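Protein (TC3 transposase) (Caenorhabditis elegans, PDB 1TC3) binds specifically to the terminal nucleotides of the Tc3 inverted repeat through this N-terminal helix-turn-helix domain and, as the full-length transposase, excises and inserts the element. Local coordinates at residues 4-8 / 9-13; 24-27 / 28-32. All coordinates share one frame; numbering follows the deposited sequence.

Contact 1: 4-8 / 9-13. With nucleotides of chain B.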
loop_
_atom_site.group_PDB
_atom_site.type_symbol
_atom_site.label_atom_id
_atom_site.label_comp_id
_atom_site.label_asym_id
_atom_site.label_seq_id
_atom_site.Cartn_x
_atom_site.Cartn_y
_atom_site.Cartn_z
ATOM N N SER C 4 -4.535 -9.280 -6.503
ATOM C CA SER C 4 -5.674 -8.805 -5.765
ATOM C C SER C 4 -5.524 -7.401 -5.270
ATOM O O SER C 4 -4.414 -6.896 -5.030
ATOM C CB SER C 4 -5.981 -9.666 -4.573
ATOM O OG SER C 4 -4.819 -10.322 -4.128
ATOM N N ALA C 5 -6.678 -6.781 -5.103
ATOM C CA ALA C 5 -6.706 -5.436 -4.589
ATOM C C ALA C 5 -6.347 -5.440 -3.097
ATOM O O ALA C 5 -6.447 -6.457 -2.418
ATOM C CB ALA C 5 -8.043 -4.803 -4.915
ATOM N N LEU C 6 -5.907 -4.308 -2.568
ATOM C CA LEU C 6 -5.487 -4.239 -1.173
ATOM C C LEU C 6 -6.592 -4.293 -0.177
ATOM O O LEU C 6 -7.499 -3.460 -0.200
ATOM C CB LEU C 6 -4.615 -2.998 -0.821
ATOM C CG LEU C 6 -3.392 -2.830 -1.704
ATOM C CD1 LEU C 6 -2.991 -1.363 -1.715
ATOM C CD2 LEU C 6 -2.303 -3.748 -1.185
ATOM N N SER C 7 -6.420 -5.221 0.747
ATOM C CA SER C 7 -7.339 -5.406 1.817
ATOM C C SER C 7 -7.259 -4.283 2.810
ATOM O O SER C 7 -6.251 -3.614 2.983
ATOM C CB SER C 7 -7.143 -6.745 2.481
ATOM O OG SER C 7 -5.816 -6.963 2.898
ATOM N N ASP C 8 -8.348 -4.077 3.491
ATOM C CA ASP C 8 -8.397 -3.033 4.472
ATOM C C ASP C 8 -7.265 -3.148 5.461
ATOM O O ASP C 8 -6.755 -2.128 5.899
ATOM C CB ASP C 8 -9.788 -2.823 5.099
ATOM C CG ASP C 8 -10.532 -4.078 5.465
ATOM O OD1 ASP C 8 -9.772 -5.163 5.495
ATOM O OD2 ASP C 8 -11.726 -4.047 5.740
ATOM N N THR C 9 -6.866 -4.382 5.795
ATOM C CA THR C 9 -5.736 -4.567 6.707
ATOM C C THR C 9 -4.396 -4.080 6.092
ATOM O O THR C 9 -3.621 -3.316 6.690
ATOM C CB THR C 9 -5.547 -6.039 7.099
ATOM O OG1 THR C 9 -5.500 -6.864 5.942
ATOM C CG2 THR C 9 -6.644 -6.434 8.061
ATOM N N GLU C 10 -4.111 -4.587 4.893
ATOM C CA GLU C 10 -2.934 -4.228 4.165
ATOM C C GLU C 10 -2.948 -2.715 4.072
ATOM O O GLU C 10 -2.053 -1.998 4.500
ATOM C CB GLU C 10 -2.958 -4.849 2.747
ATOM C CG GLU C 10 -2.777 -6.383 2.757
ATOM C CD GLU C 10 -2.830 -7.004 1.376
ATOM O OE1 GLU C 10 -3.511 -6.277 0.530
ATOM O OE2 GLU C 10 -2.315 -8.066 1.075
ATOM N N ARG C 11 -4.005 -2.172 3.552
ATOM C CA ARG C 11 -3.939 -0.743 3.504
ATOM C C ARG C 11 -3.792 -0.101 4.855
ATOM O O ARG C 11 -3.372 1.030 4.967
ATOM C CB ARG C 11 -5.069 -0.085 2.736
ATOM C CG ARG C 11 -5.273 -0.624 1.327
ATOM C CD ARG C 11 -6.598 -0.155 0.716
ATOM N NE ARG C 11 -7.750 -0.940 1.180
ATOM C CZ ARG C 11 -8.699 -0.439 1.962
ATOM N NH1 ARG C 11 -8.661 0.840 2.354
ATOM N NH2 ARG C 11 -9.713 -1.229 2.347
ATOM N N ALA C 12 -4.164 -0.815 5.872
ATOM C CA ALA C 12 -4.093 -0.266 7.219
ATOM C C ALA C 12 -2.653 -0.269 7.701
ATOM O O ALA C 12 -2.194 0.615 8.401
ATOM C CB ALA C 12 -4.953 -1.104 8.163
ATOM N N GLN C 13 -1.949 -1.311 7.325
ATOM C CA GLN C 13 -0.575 -1.402 7.667
ATOM C C GLN C 13 0.154 -0.254 6.953
ATOM O O GLN C 13 0.844 0.610 7.514
ATOM C CB GLN C 13 -0.129 -2.776 7.190
ATOM C CG GLN C 13 -0.778 -3.852 8.055
ATOM C CD GLN C 13 -0.351 -5.222 7.616
ATOM O OE1 GLN C 13 -0.131 -5.451 6.422
ATOM N NE2 GLN C 13 -0.274 -6.150 8.575
ATOM P P DA B 9 -3.499 -1.922 -8.028
ATOM O OP1 DA B 9 -4.433 -1.925 -6.880
ATOM O OP2 DA B 9 -2.611 -0.754 -8.248
ATOM O "O5'" DA B 9 -2.648 -3.264 -7.892
ATOM C "C5'" DA B 9 -3.382 -4.396 -7.705
ATOM C "C4'" DA B 9 -2.527 -5.622 -7.881
ATOM O "O4'" DA B 9 -2.240 -5.869 -9.276
ATOM C "C3'" DA B 9 -1.206 -5.589 -7.144
ATOM O "O3'" DA B 9 -0.970 -6.913 -6.569
ATOM C "C2'" DA B 9 -0.257 -5.106 -8.241
ATOM C "C1'" DA B 9 -0.958 -5.385 -9.575
ATOM N N9 DA B 9 -1.081 -4.217 -10.461
ATOM C C8 DA B 9 -1.141 -2.878 -10.191
ATOM N N7 DA B 9 -1.250 -2.115 -11.243
ATOM C C5 DA B 9 -1.196 -3.000 -12.301
ATOM C C6 DA B 9 -1.271 -2.804 -13.684
ATOM N N6 DA B 9 -1.349 -1.582 -14.243
ATOM N N1 DA B 9 -1.239 -3.900 -14.469
ATOM C C2 DA B 9 -1.174 -5.106 -13.899
ATOM N N3 DA B 9 -1.116 -5.409 -12.598
ATOM C C4 DA B 9 -1.126 -4.299 -11.841
#

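Contact 2: 24-27 / 28-32. With nucleotides of chain A.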
loop_
_atom_site.group_PDB
_atom_site.type_symbol
_atom_site.label_atom_id
_atom_site.label_comp_id
_atom_site.label_asym_id
_atom_site.label_seq_id
_atom_site.Cartn_x
_atom_site.Cartn_y
_atom_site.Cartn_z
ATOM N N LEU C 24 9.499 2.482 0.789
ATOM C CA LEU C 24 8.687 1.765 -0.142
ATOM C C LEU C 24 9.117 0.324 -0.170
ATOM O O LEU C 24 8.340 -0.632 0.024
ATOM C CB LEU C 24 8.830 2.304 -1.563
ATOM C CG LEU C 24 7.500 2.494 -2.277
ATOM C CD1 LEU C 24 6.719 3.484 -1.444
ATOM C CD2 LEU C 24 7.698 3.104 -3.664
ATOM N N HIS C 25 10.396 0.179 -0.412
ATOM C CA HIS C 25 10.928 -1.142 -0.538
ATOM C C HIS C 25 10.722 -1.972 0.702
ATOM O O HIS C 25 10.460 -3.144 0.622
ATOM C CB HIS C 25 12.422 -1.065 -0.870
ATOM C CG HIS C 25 12.799 -0.965 -2.292
ATOM N ND1 HIS C 25 13.127 -2.104 -3.047
ATOM C CD2 HIS C 25 12.957 0.125 -3.071
ATOM C CE1 HIS C 25 13.481 -1.697 -4.277
ATOM N NE2 HIS C 25 13.397 -0.350 -4.314
ATOM N N GLU C 26 10.893 -1.404 1.872
ATOM C CA GLU C 26 10.732 -2.241 3.035
ATOM C C GLU C 26 9.273 -2.648 3.199
ATOM O O GLU C 26 8.898 -3.782 3.546
ATOM C CB GLU C 26 11.314 -1.609 4.299
ATOM C CG GLU C 26 11.382 -2.606 5.477
ATOM C CD GLU C 26 12.066 -2.008 6.675
ATOM O OE1 GLU C 26 12.013 -0.699 6.695
ATOM O OE2 GLU C 26 12.628 -2.675 7.534
ATOM N N MET C 27 8.425 -1.686 2.889
ATOM C CA MET C 27 6.991 -1.860 2.936
ATOM C C MET C 27 6.610 -3.076 2.089
ATOM O O MET C 27 5.927 -3.994 2.509
ATOM C CB MET C 27 6.390 -0.570 2.355
ATOM C CG MET C 27 5.952 0.386 3.438
ATOM S SD MET C 27 5.208 1.900 2.790
ATOM C CE MET C 27 4.807 2.616 4.409
ATOM N N SER C 28 7.082 -3.133 0.865
ATOM C CA SER C 28 6.737 -4.291 0.080
ATOM C C SER C 28 7.176 -5.528 0.747
ATOM O O SER C 28 6.473 -6.500 0.809
ATOM C CB SER C 28 7.427 -4.330 -1.272
ATOM O OG SER C 28 7.088 -3.149 -1.963
ATOM N N ARG C 29 8.377 -5.527 1.228
ATOM C CA ARG C 29 8.814 -6.768 1.799
ATOM C C ARG C 29 7.958 -7.155 2.949
ATOM O O ARG C 29 7.594 -8.321 3.143
ATOM C CB ARG C 29 10.287 -6.754 2.160
ATOM C CG ARG C 29 11.180 -6.272 1.027
ATOM C CD ARG C 29 12.641 -6.384 1.427
ATOM N NE ARG C 29 13.273 -5.090 1.616
ATOM C CZ ARG C 29 13.517 -4.565 2.802
ATOM N NH1 ARG C 29 13.218 -5.206 3.955
ATOM N NH2 ARG C 29 14.097 -3.361 2.811
ATOM N N LYS C 30 7.644 -6.136 3.705
ATOM C CA LYS C 30 6.862 -6.379 4.885
ATOM C C LYS C 30 5.517 -7.055 4.615
ATOM O O LYS C 30 5.178 -8.011 5.287
ATOM C CB LYS C 30 6.769 -5.150 5.767
ATOM C CG LYS C 30 7.666 -5.223 6.982
ATOM C CD LYS C 30 9.076 -5.595 6.585
ATOM C CE LYS C 30 10.027 -5.780 7.750
ATOM N NZ LYS C 30 11.431 -5.823 7.301
ATOM N N ILE C 31 4.742 -6.600 3.623
ATOM C CA ILE C 31 3.461 -7.243 3.381
ATOM C C ILE C 31 3.378 -7.956 2.058
ATOM O O ILE C 31 2.318 -8.266 1.520
ATOM C CB ILE C 31 2.351 -6.248 3.463
ATOM C CG1 ILE C 31 2.518 -5.374 2.243
ATOM C CG2 ILE C 31 2.483 -5.453 4.751
ATOM C CD1 ILE C 31 1.499 -4.255 2.218
ATOM N N SER C 32 4.517 -8.252 1.540
ATOM C CA SER C 32 4.537 -8.965 0.290
ATOM C C SER C 32 3.679 -8.404 -0.814
ATOM O O SER C 32 2.990 -9.133 -1.486
ATOM C CB SER C 32 4.306 -10.433 0.522
ATOM O OG SER C 32 5.082 -10.795 1.648
ATOM P P DG A 7 12.471 3.743 -1.295
ATOM O OP1 DG A 7 11.572 4.718 -0.636
ATOM O OP2 DG A 7 12.241 2.300 -1.463
ATOM O "O5'" DG A 7 12.608 4.315 -2.750
ATOM C "C5'" DG A 7 12.670 5.705 -2.761
ATOM C "C4'" DG A 7 13.247 6.155 -4.075
ATOM O "O4'" DG A 7 14.450 5.419 -4.406
ATOM C "C3'" DG A 7 12.394 5.750 -5.232
ATOM O "O3'" DG A 7 11.250 6.554 -5.243
ATOM C "C2'" DG A 7 13.338 6.066 -6.395
ATOM C "C1'" DG A 7 14.570 5.397 -5.826
ATOM N N9 DG A 7 14.500 4.024 -6.187
ATOM C C8 DG A 7 14.171 2.990 -5.367
ATOM N N7 DG A 7 14.167 1.846 -5.999
ATOM C C5 DG A 7 14.473 2.172 -7.323
ATOM C C6 DG A 7 14.567 1.363 -8.479
ATOM O O6 DG A 7 14.433 0.135 -8.612
ATOM N N1 DG A 7 14.896 2.100 -9.579
ATOM C C2 DG A 7 15.077 3.447 -9.612
ATOM N N2 DG A 7 15.398 3.944 -10.815
ATOM N N3 DG A 7 14.973 4.233 -8.552
ATOM C C4 DG A 7 14.628 3.523 -7.458
ATOM P P DG A 6 15.681 -0.325 1.528
ATOM O OP1 DG A 6 14.874 -0.330 2.741
ATOM O OP2 DG A 6 15.515 -1.351 0.495
ATOM O "O5'" DG A 6 15.560 1.040 0.734
ATOM C "C5'" DG A 6 15.748 2.333 1.255
ATOM C "C4'" DG A 6 16.075 3.322 0.128
ATOM O "O4'" DG A 6 17.239 2.887 -0.613
ATOM C "C3'" DG A 6 15.093 3.419 -1.016
ATOM O "O3'" DG A 6 13.884 3.979 -0.579
ATOM C "C2'" DG A 6 15.919 4.361 -1.894
ATOM C "C1'" DG A 6 17.222 3.584 -1.860
ATOM N N9 DG A 6 17.230 2.601 -2.907
ATOM C C8 DG A 6 17.060 1.263 -2.680
ATOM N N7 DG A 6 17.122 0.541 -3.772
ATOM C C5 DG A 6 17.372 1.466 -4.767
ATOM C C6 DG A 6 17.505 1.282 -6.159
ATOM O O6 DG A 6 17.432 0.214 -6.817
ATOM N N1 DG A 6 17.743 2.503 -6.788
ATOM C C2 DG A 6 17.808 3.723 -6.135
ATOM N N2 DG A 6 18.023 4.799 -6.888
ATOM N N3 DG A 6 17.658 3.903 -4.832
ATOM C C4 DG A 6 17.432 2.739 -4.231
#

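Contact 1: 4-8 / 9-13
At the start of helix 8-19, S7 and E10 form the E10 half of a capping box: the backbone N-H of S7 bonds the E10 carboxylate, S7 N to E10 OE1 being 3.1 Å, with the donor above the carboxylate plane. The E10 chain, extended beyond CG, also brings OE1 against L6 CD2 (3.3 Å), the two side chains crossing at about a right angle. E10 OE2 reaches past the turn to a salt bridge with R33, which also donates a hydrogen bond to S4 O. S7 OG sits between its backbone N and carbonyl carbon (chi1 54°), facing T9 OG1 in a 3.1 Å hydrogen bond. R11, bent at its third torsion (chi3 -80°), turns back toward the N-terminal arm and donates NE to L6 O at 2.9 Å. That oxygen lies in the guanidinium plane, while the N-H comes down from above the peptide plane of L6. One guanidinium face rests on D8 CA. Y41 and Y48 pack against R11, and A5 N makes a weak bond to a DNA phosphate. A glutamate side chain accepting from the N-cap backbone is typical of a helix start, here where an extended arm enters a helix-turn-helix domain.

Contact 2: 24-27 / 28-32
Backbone hydrogen bonds wind L24-M27 onto S28-I31 in one continuous helix: S28 N meets L24 O at 2.9 Å and K30 N meets E26 O at 2.7 Å, both nearly in line with the carbonyl. R29 N reaches H25 O at a longer 3.2 Å, its donor tilted 28° from the carbonyl plane.

Charged side chains pair on the outer surface. E26 OE2 and K30 NZ form a long salt bridge of 3.4 Å; K30 bends at its second torsion (chi2 50°), folding its chain back over E26 CG. R29 crosses E26 obliquely and sets one guanidinium face over E26 CA.

Helix 24-31 precedes helix 35-43, the two forming the helix-turn-helix of this domain, and its N-terminal end meets the DNA backbone. L24 N donates weakly to OP1 of DG7 of chain A, and H25 N points to OP2 of the same phosphate in a less certain bond; a helix start directed at a phosphate would favour its negative charge. In the major groove, H25 NE2 gives its hydrogen to N7 of DG7 of chain A at 2.9 Å, a direct contact with a base. The R29 guanidinium turns its edge to the phosphate of DG6 of chain A, where NH2 makes a weak bond to OP2 at 3.4 Å.

Contacts with the other helices complete the surroundings: M27 on M17, I31 on L14, S28 on I38.

How the contacts relate
Contact 1 opens helix 8-19 and contact 2 spans helix 24-31, the next helix along the chain, so the two stand in series with their centres about 13 Å apart. They meet where Q13, at the end of segment 9-13, packs its OE1 against I31 CG2 at 3.1 Å. Helix 35-43 joins them further: L6 and R11 of contact 1 lean on its Y41, while S28 of contact 2 touches its I38. Both contacts reach DNA, but on different strands: S4 O lies 3.6 Å from C4' of DA9 of chain B, whereas contact 2 touches the phosphates of DG6 and DG7 of chain A through weak or less certain bonds, and H25 reaches a base.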